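Local coordinates for protein putative Transcriptional Regulator (Rhodococcus sp., PDB 2IA2) that probably binds DNA through an N-terminal helix-turn-helix domain and regulates transcription, as a putative member of the IclR family, at residues 24-27 and 28-32; 52-55 and 56-60; 35-39 and 40-44; 250-253 and 254-258. One frame throughout, in Å; residues are numbered along the deposited sequence.

Contact 1 (24-27 and 28-32); sequences LAVI and RCFDH
Arg28 N donates to Leu24 O at 2.9 Å, an i to i+4 bond of the alpha-helical kind. Cys29 N bonds to Val26 O at 3.2 Å, and Phe30 N makes only a weak bond to Ile27 O. Helix 18-28, the first helix of the IclR helix-turn-helix domain, gives way here to the loop leading to strand 37-38. Among the side-chain contacts, the Phe30 ring folds back toward the last turn. Its CG stands anti to its own carbonyl carbon (chi1 -53°), which carries CE1 to 3.1 Å from Val26 O and sets Ile27 O at the ring edge, in its plane, 3.4 Å from CD1. Cys29 SG lies over one face of the ring, 4.0 Å above the plane and offset toward the rim. Leu75 of strand 72-75 packs on both Phe30 and Ile27. With an alanine here instead of Phe30, the Val26 and Ile27 carbonyls would probably lose their ring neighbour and Leu75 part of its packing. Arg28 bends away at chi2 and chi3, and its NH1 is hydrogen-bonded to Tyr65 OH of the second subunit.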
# COMPACT_ATOMS: atom_id res chain seq x y z
N LEU A 24 -5.61 14.12 15.14
CA LEU A 24 -5.50 13.44 13.85
C LEU A 24 -5.87 14.36 12.70
O LEU A 24 -5.26 14.27 11.63
CB LEU A 24 -6.36 12.14 13.84
CG LEU A 24 -5.84 11.08 14.85
CD1 LEU A 24 -6.83 9.93 14.99
CD2 LEU A 24 -4.50 10.56 14.41
N ALA A 25 -6.89 15.22 12.89
CA ALA A 25 -7.32 16.16 11.86
C ALA A 25 -6.21 17.14 11.56
O ALA A 25 -6.06 17.56 10.42
CB ALA A 25 -8.63 16.91 12.26
N VAL A 26 -5.45 17.50 12.58
CA VAL A 26 -4.30 18.37 12.40
C VAL A 26 -3.22 17.67 11.52
O VAL A 26 -2.71 18.24 10.56
CB VAL A 26 -3.72 18.86 13.77
CG1 VAL A 26 -2.37 19.53 13.60
CG2 VAL A 26 -4.73 19.81 14.54
N ILE A 27 -2.92 16.40 11.78
CA ILE A 27 -1.93 15.69 10.96
C ILE A 27 -2.47 15.63 9.53
O ILE A 27 -1.71 15.88 8.59
CB ILE A 27 -1.71 14.21 11.45
CG1 ILE A 27 -0.99 14.21 12.80
CG2 ILE A 27 -0.93 13.38 10.41
CD1 ILE A 27 -0.90 12.82 13.45
N ARG A 28 -3.77 15.33 9.37
CA ARG A 28 -4.37 15.17 8.02
C ARG A 28 -4.44 16.49 7.21
O ARG A 28 -4.64 16.45 5.99
CB ARG A 28 -5.83 14.62 8.10
CG ARG A 28 -5.99 13.24 8.68
CD ARG A 28 -5.87 12.14 7.72
NE ARG A 28 -6.66 12.27 6.48
CZ ARG A 28 -7.79 11.59 6.23
NH1 ARG A 28 -8.29 10.78 7.14
NH2 ARG A 28 -8.40 11.73 5.06
N CYS A 29 -4.34 17.63 7.87
CA CYS A 29 -4.50 18.90 7.15
C CYS A 29 -3.27 19.28 6.29
O CYS A 29 -3.37 20.19 5.48
CB CYS A 29 -4.98 20.06 8.08
SG CYS A 29 -3.60 20.88 8.89
N PHE A 30 -2.15 18.57 6.44
CA PHE A 30 -1.01 18.67 5.50
C PHE A 30 -1.15 17.81 4.23
O PHE A 30 -1.61 16.67 4.26
CB PHE A 30 0.31 18.39 6.26
CG PHE A 30 0.46 19.25 7.50
CD1 PHE A 30 -0.04 18.81 8.71
CD2 PHE A 30 1.02 20.53 7.44
CE1 PHE A 30 0.01 19.61 9.88
CE2 PHE A 30 1.10 21.36 8.62
CZ PHE A 30 0.63 20.89 9.83
N ASP A 31 -0.80 18.37 3.10
CA ASP A 31 -0.88 17.61 1.87
C ASP A 31 -0.07 18.31 0.79
O ASP A 31 0.75 19.21 1.08
CB ASP A 31 -2.32 17.42 1.45
CG ASP A 31 -3.07 18.75 1.36
OD1 ASP A 31 -2.44 19.82 1.12
OD2 ASP A 31 -4.30 18.72 1.55
N HIS A 32 -0.33 17.90 -0.45
CA HIS A 32 0.47 18.39 -1.55
C HIS A 32 0.35 19.92 -1.72
O HIS A 32 1.33 20.63 -1.98
CB HIS A 32 0.10 17.69 -2.87
CG HIS A 32 0.72 18.32 -4.06
ND1 HIS A 32 2.02 18.09 -4.44
CD2 HIS A 32 0.22 19.21 -4.96
CE1 HIS A 32 2.30 18.79 -5.52
NE2 HIS A 32 1.22 19.47 -5.87

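Contact 2 (52-55 and 56-60); sequences TARR and FLLTL
Phe56 turns its ring back toward the preceding turn of helix 50-63, with CD1 2.9 Å from Thr52 O and the CA of Ala53 at the ring edge, near its plane. Its own N reaches Thr52 O only weakly. Ser19 and Arg22 of helix 18-28 and Val17 of the second subunit also touch the Phe56 side chain. Leu57 follows with a nearly linear bond from N to Ala53 O, 2.9 Å at 176°, and its side chain leans into the core of the domain against Leu39, Val42 and Val26. This helix is the second of the pair in the IclR helix-turn-helix domain, probably the recognition helix that faces DNA. Leu58 N bonds to Arg54 O at 2.7 Å. The two side chains run side by side, pointing the same way, with Leu58 CD1 3.7 Å from Arg54 CG; that CG stands opposite the backbone N (chi1 178°), which sets it next to the leucine, and the chain then bends at chi3. Thr59 grips Arg55 O twice, through N at 3.1 Å and through OG1 at 2.9 Å, the two donors arriving from opposite faces of the carbonyl plane. Thr59 OG1 also accepts from Val17 N of the second subunit. One small hydroxyl is therefore tied both to the helix backbone and to the partner chain, which satisfies a buried polar group and should hold its rotation where the two subunits meet.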
# COMPACT_ATOMS: atom_id res chain seq x y z
N THR A 52 -7.07 26.43 20.49
CA THR A 52 -7.25 24.98 20.49
C THR A 52 -6.26 24.30 19.54
O THR A 52 -5.63 23.33 19.94
CB THR A 52 -8.69 24.52 20.21
OG1 THR A 52 -9.13 25.14 19.01
CG2 THR A 52 -9.66 24.97 21.36
N ALA A 53 -6.12 24.81 18.32
CA ALA A 53 -5.10 24.27 17.39
C ALA A 53 -3.68 24.24 17.97
O ALA A 53 -2.95 23.26 17.77
CB ALA A 53 -5.12 25.07 16.03
N ARG A 54 -3.29 25.32 18.66
CA ARG A 54 -1.96 25.44 19.25
C ARG A 54 -1.66 24.28 20.20
O ARG A 54 -0.56 23.68 20.13
CB ARG A 54 -1.78 26.77 19.97
CG ARG A 54 -0.41 26.92 20.65
CD ARG A 54 -0.27 28.23 21.46
NE ARG A 54 -0.40 29.42 20.62
CZ ARG A 54 -1.44 30.27 20.60
NH1 ARG A 54 -2.51 30.12 21.39
NH2 ARG A 54 -1.40 31.28 19.76
N ARG A 55 -2.63 23.95 21.06
CA ARG A 55 -2.49 22.86 22.02
C ARG A 55 -2.15 21.56 21.30
O ARG A 55 -1.26 20.84 21.72
CB ARG A 55 -3.75 22.67 22.88
CG ARG A 55 -3.93 23.75 23.95
CD ARG A 55 -5.05 23.37 25.02
NE ARG A 55 -4.67 22.28 25.95
CZ ARG A 55 -5.25 21.07 26.02
NH1 ARG A 55 -6.26 20.73 25.20
NH2 ARG A 55 -4.81 20.19 26.92
N PHE A 56 -2.86 21.26 20.22
CA PHE A 56 -2.61 20.03 19.50
C PHE A 56 -1.26 20.06 18.77
O PHE A 56 -0.48 19.10 18.86
CB PHE A 56 -3.78 19.71 18.54
CG PHE A 56 -5.07 19.55 19.25
CD1 PHE A 56 -6.03 20.56 19.20
CD2 PHE A 56 -5.29 18.44 20.07
CE1 PHE A 56 -7.20 20.44 19.93
CE2 PHE A 56 -6.47 18.33 20.79
CZ PHE A 56 -7.42 19.34 20.73
N LEU A 57 -1.00 21.15 18.06
CA LEU A 57 0.27 21.34 17.40
C LEU A 57 1.42 21.22 18.38
O LEU A 57 2.43 20.59 18.07
CB LEU A 57 0.33 22.68 16.70
CG LEU A 57 -0.43 22.73 15.38
CD1 LEU A 57 -0.58 24.20 14.96
CD2 LEU A 57 0.27 21.84 14.28
N LEU A 58 1.31 21.80 19.57
CA LEU A 58 2.46 21.74 20.49
C LEU A 58 2.65 20.35 21.06
O LEU A 58 3.76 19.93 21.36
CB LEU A 58 2.39 22.79 21.60
CG LEU A 58 2.49 24.26 21.14
CD1 LEU A 58 2.37 25.25 22.34
CD2 LEU A 58 3.78 24.49 20.34
N THR A 59 1.57 19.59 21.17
CA THR A 59 1.70 18.22 21.64
C THR A 59 2.36 17.43 20.56
O THR A 59 3.31 16.72 20.83
CB THR A 59 0.34 17.64 22.04
OG1 THR A 59 -0.18 18.46 23.08
CG2 THR A 59 0.47 16.22 22.58
N LEU A 60 1.92 17.59 19.32
CA LEU A 60 2.57 16.88 18.20
C LEU A 60 4.04 17.22 18.00
O LEU A 60 4.83 16.36 17.67
CB LEU A 60 1.80 17.10 16.88
CG LEU A 60 0.40 16.52 16.89
CD1 LEU A 60 -0.44 17.06 15.70
CD2 LEU A 60 0.46 14.99 16.86

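Contact 3 (35-39 and 40-44); sequences QRRTL and SDVAR
The backbone passes from a short, weakly bonded strand at 37-38 straight into helix 39-46, and the first turn forms at once: Val42 N donates to Thr38 O at 2.9 Å and Ala43 N to Leu39 O at 2.9 Å. Thr38 holds the N-cap position. Its OG1 lies between the backbone N and the carbonyl carbon (chi1 54°), which brings it over the start of the helix to accept from Asp41 N at 3.1 Å. This capping bond answers an amide that the first helical turn would otherwise leave without an i-4 carbonyl. Helix 39-46 and helix 50-63 follow each other in the chain as the helix pair of the IclR helix-turn-helix domain, and Leu39 faces the second of them, touching Arg50, Ala53 and Arg54. Arg37 and Asp41 cross at about a right angle in a salt bridge, Arg37 NH1 to Asp41 OD2 at 2.7 Å. The carboxylate oxygen is met from above its plane, 56° out, so the groups do not pair edge to edge in one plane; their planes are 39° apart. The stem of the arginine takes part too: CG approaches Asp41 OD2 at 3.3 Å and CB packs on Val42 CG2 at 3.7 Å. Arg37 is anchored a second time by NH2, which is hydrogen-bonded to Cys29 O at the end of helix 18-28. The negative Asp41 in the first turn would also suit the positive end of the helix dipole. Ser40 OG turns instead to a hydrogen bond with Arg50 NH1.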
# COMPACT_ATOMS: atom_id res chain seq x y z
N GLN A 35 1.99 22.25 2.30
CA GLN A 35 3.14 21.52 2.81
C GLN A 35 3.58 22.00 4.18
O GLN A 35 4.05 21.22 5.03
CB GLN A 35 4.29 21.70 1.83
CG GLN A 35 3.95 21.41 0.36
CD GLN A 35 5.22 21.36 -0.49
OE1 GLN A 35 6.21 22.04 -0.20
NE2 GLN A 35 5.21 20.51 -1.53
N ARG A 36 3.49 23.31 4.37
CA ARG A 36 3.75 23.95 5.64
C ARG A 36 2.52 24.82 5.95
O ARG A 36 1.90 25.35 5.04
CB ARG A 36 5.02 24.81 5.58
CG ARG A 36 6.28 23.98 5.32
CD ARG A 36 7.59 24.75 5.65
NE ARG A 36 8.71 23.78 5.77
CZ ARG A 36 9.92 24.05 6.29
NH1 ARG A 36 10.20 25.27 6.76
NH2 ARG A 36 10.84 23.09 6.36
N ARG A 37 2.19 24.99 7.23
CA ARG A 37 1.06 25.85 7.57
C ARG A 37 1.32 26.69 8.81
O ARG A 37 2.05 26.24 9.71
CB ARG A 37 -0.21 25.03 7.82
CG ARG A 37 -0.84 24.32 6.61
CD ARG A 37 -2.17 23.81 7.11
NE ARG A 37 -2.95 22.98 6.21
CZ ARG A 37 -3.95 23.42 5.46
NH1 ARG A 37 -4.24 24.71 5.40
NH2 ARG A 37 -4.65 22.58 4.70
N THR A 38 0.74 27.90 8.85
CA THR A 38 0.82 28.72 10.08
C THR A 38 -0.22 28.19 11.07
O THR A 38 -1.14 27.44 10.68
CB THR A 38 0.45 30.20 9.83
OG1 THR A 38 -0.85 30.22 9.21
CG2 THR A 38 1.47 30.92 8.95
N LEU A 39 -0.08 28.57 12.34
CA LEU A 39 -1.13 28.35 13.31
C LEU A 39 -2.55 28.75 12.84
O LEU A 39 -3.48 27.96 12.92
CB LEU A 39 -0.78 29.02 14.65
CG LEU A 39 -1.75 28.82 15.83
CD1 LEU A 39 -2.03 27.32 16.15
CD2 LEU A 39 -1.30 29.53 17.10
N SER A 40 -2.73 29.97 12.32
CA SER A 40 -4.07 30.39 11.90
C SER A 40 -4.58 29.49 10.76
O SER A 40 -5.78 29.16 10.68
CB SER A 40 -4.08 31.85 11.42
OG SER A 40 -3.77 32.71 12.51
N ASP A 41 -3.67 29.10 9.87
CA ASP A 41 -4.05 28.30 8.73
C ASP A 41 -4.40 26.86 9.13
O ASP A 41 -5.30 26.26 8.56
CB ASP A 41 -2.96 28.32 7.65
CG ASP A 41 -3.44 27.76 6.30
OD1 ASP A 41 -4.52 28.20 5.77
OD2 ASP A 41 -2.71 26.89 5.73
N VAL A 42 -3.70 26.32 10.11
CA VAL A 42 -4.07 25.01 10.66
C VAL A 42 -5.44 25.12 11.36
O VAL A 42 -6.25 24.20 11.23
CB VAL A 42 -3.02 24.51 11.69
CG1 VAL A 42 -3.56 23.37 12.51
CG2 VAL A 42 -1.74 24.10 11.01
N ALA A 43 -5.66 26.20 12.13
CA ALA A 43 -6.97 26.44 12.79
C ALA A 43 -8.08 26.44 11.73
O ALA A 43 -9.10 25.72 11.85
CB ALA A 43 -6.97 27.79 13.57
N ARG A 44 -7.89 27.26 10.70
CA ARG A 44 -8.86 27.35 9.60
C ARG A 44 -9.14 26.01 8.93
O ARG A 44 -10.27 25.70 8.62
CB ARG A 44 -8.35 28.30 8.54
CG ARG A 44 -9.41 28.79 7.52
CD ARG A 44 -8.71 29.37 6.28
NE ARG A 44 -9.64 30.09 5.39
CZ ARG A 44 -9.26 30.77 4.28
NH1 ARG A 44 -7.97 30.82 3.92
NH2 ARG A 44 -10.17 31.41 3.51

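Contact 4 (250-253 and 254-258); sequences RVTA and TDIEQ
Thr254 lays its methyl CG2 against Arg250 O, 3.0 Å away, while its hydroxyl reaches over to Val251 O with OG1 at 2.9 Å. A chi1 of 71° tucks that hydroxyl back over the helix toward the carbonyl three residues earlier. Val251 O thus takes two donors, Thr254 OG1 and Asp255 N, the latter also at 2.9 Å. A valine here in place of Thr254 has no hydroxyl and would probably leave Val251 O to rely on Asp255 N. The carboxylate of Asp255 folds back alongside the same turn, its OD2 3.9 Å from Val251 CG1, the two side chains crossing at a slant. One residue further along, Thr252 and Ile256 lie side by side and point the same way, with Thr252 CG2 4.0 Å from Ile256 CD1; Leu103 of helix 92-107 packs on Thr252, and Ala96 and His99 pack on Ile256. The hydroxyl of Thr252 bonds back to Ser248 O. Glu257 N donates to Ala253 O at 3.0 Å, and its carboxylate reaches out to Arg217 N at the end of strand 209-217. A threonine hydroxyl bonding to a carbonyl of the preceding turn is common in alpha-helices; helix 246-264, the C-terminal helix of the chain, here touches both strand 209-217 and helix 92-107 of the IclR C-terminal domain.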
# COMPACT_ATOMS: atom_id res chain seq x y z
N ARG A 250 -22.65 -3.43 -5.55
CA ARG A 250 -22.01 -2.26 -6.16
C ARG A 250 -21.22 -1.44 -5.17
O ARG A 250 -20.09 -0.98 -5.46
CB ARG A 250 -23.04 -1.36 -6.89
CG ARG A 250 -23.41 -1.86 -8.27
CD ARG A 250 -24.39 -0.83 -8.91
NE ARG A 250 -25.10 -1.33 -10.09
CZ ARG A 250 -24.60 -1.26 -11.33
NH1 ARG A 250 -23.39 -0.72 -11.55
NH2 ARG A 250 -25.30 -1.75 -12.35
N VAL A 251 -21.80 -1.24 -3.99
CA VAL A 251 -21.14 -0.45 -2.95
C VAL A 251 -19.90 -1.18 -2.42
O VAL A 251 -18.89 -0.57 -2.17
CB VAL A 251 -22.14 -0.05 -1.83
CG1 VAL A 251 -21.41 0.65 -0.70
CG2 VAL A 251 -23.24 0.94 -2.40
N THR A 252 -19.98 -2.51 -2.29
CA THR A 252 -18.85 -3.29 -1.82
C THR A 252 -17.71 -3.19 -2.82
O THR A 252 -16.59 -2.99 -2.43
CB THR A 252 -19.29 -4.77 -1.61
OG1 THR A 252 -20.25 -4.78 -0.56
CG2 THR A 252 -18.12 -5.67 -1.21
N ALA A 253 -18.00 -3.32 -4.11
CA ALA A 253 -17.00 -3.24 -5.14
C ALA A 253 -16.26 -1.90 -5.00
O ALA A 253 -15.05 -1.88 -5.00
CB ALA A 253 -17.64 -3.32 -6.52
N THR A 254 -17.00 -0.79 -4.88
CA THR A 254 -16.39 0.52 -4.79
C THR A 254 -15.56 0.71 -3.47
O THR A 254 -14.45 1.27 -3.47
CB THR A 254 -17.46 1.64 -5.00
OG1 THR A 254 -18.32 1.72 -3.87
CG2 THR A 254 -18.32 1.38 -6.18
N ASP A 255 -16.09 0.23 -2.36
CA ASP A 255 -15.30 0.21 -1.12
C ASP A 255 -13.97 -0.53 -1.25
O ASP A 255 -12.99 -0.10 -0.68
CB ASP A 255 -16.08 -0.50 0.00
CG ASP A 255 -17.33 0.26 0.43
OD1 ASP A 255 -17.47 1.45 0.07
OD2 ASP A 255 -18.15 -0.34 1.15
N ILE A 256 -13.98 -1.67 -1.94
CA ILE A 256 -12.75 -2.47 -2.13
C ILE A 256 -11.77 -1.71 -3.06
O ILE A 256 -10.57 -1.58 -2.74
CB ILE A 256 -13.07 -3.93 -2.68
CG1 ILE A 256 -13.80 -4.76 -1.62
CG2 ILE A 256 -11.78 -4.70 -3.09
CD1 ILE A 256 -14.28 -6.16 -2.10
N GLU A 257 -12.29 -1.17 -4.15
CA GLU A 257 -11.51 -0.30 -5.06
C GLU A 257 -10.80 0.82 -4.34
O GLU A 257 -9.64 1.09 -4.62
CB GLU A 257 -12.43 0.39 -6.08
CG GLU A 257 -12.80 -0.56 -7.14
CD GLU A 257 -13.66 0.09 -8.23
OE1 GLU A 257 -14.19 1.21 -8.01
OE2 GLU A 257 -13.82 -0.53 -9.29
N GLN A 258 -11.52 1.49 -3.47
CA GLN A 258 -11.01 2.69 -2.85
C GLN A 258 -9.89 2.29 -1.90
O GLN A 258 -8.87 2.94 -1.87
CB GLN A 258 -12.08 3.41 -2.05
CG GLN A 258 -13.12 4.05 -2.91
CD GLN A 258 -14.03 4.95 -2.13
OE1 GLN A 258 -13.88 5.12 -0.90
NE2 GLN A 258 -14.99 5.54 -2.82

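Overall arrangement
Contacts 1, 2 and 3 form one small cluster in the helix-turn-helix domain, their centres 10 to 13 Å apart. Val26 joins contact 1 to contact 2, its CG1 3.6 Å from Leu57 CD2, while Leu57 CD1 meets Leu39 CD1 of contact 3 at 3.6 Å. The Phe30 ring of contact 1 meets contact 3 at Arg37, Phe30 CE2 lying 4.0 Å from Arg37 CB. Contact 4 belongs to the C-terminal domain: its centre is about 25 Å from that of contact 1 and about 36 Å from that of contact 2, with no touch. Contacts 1 and 2 both reach the second subunit, consistent with a dimer interface that involves the probable DNA-binding domain.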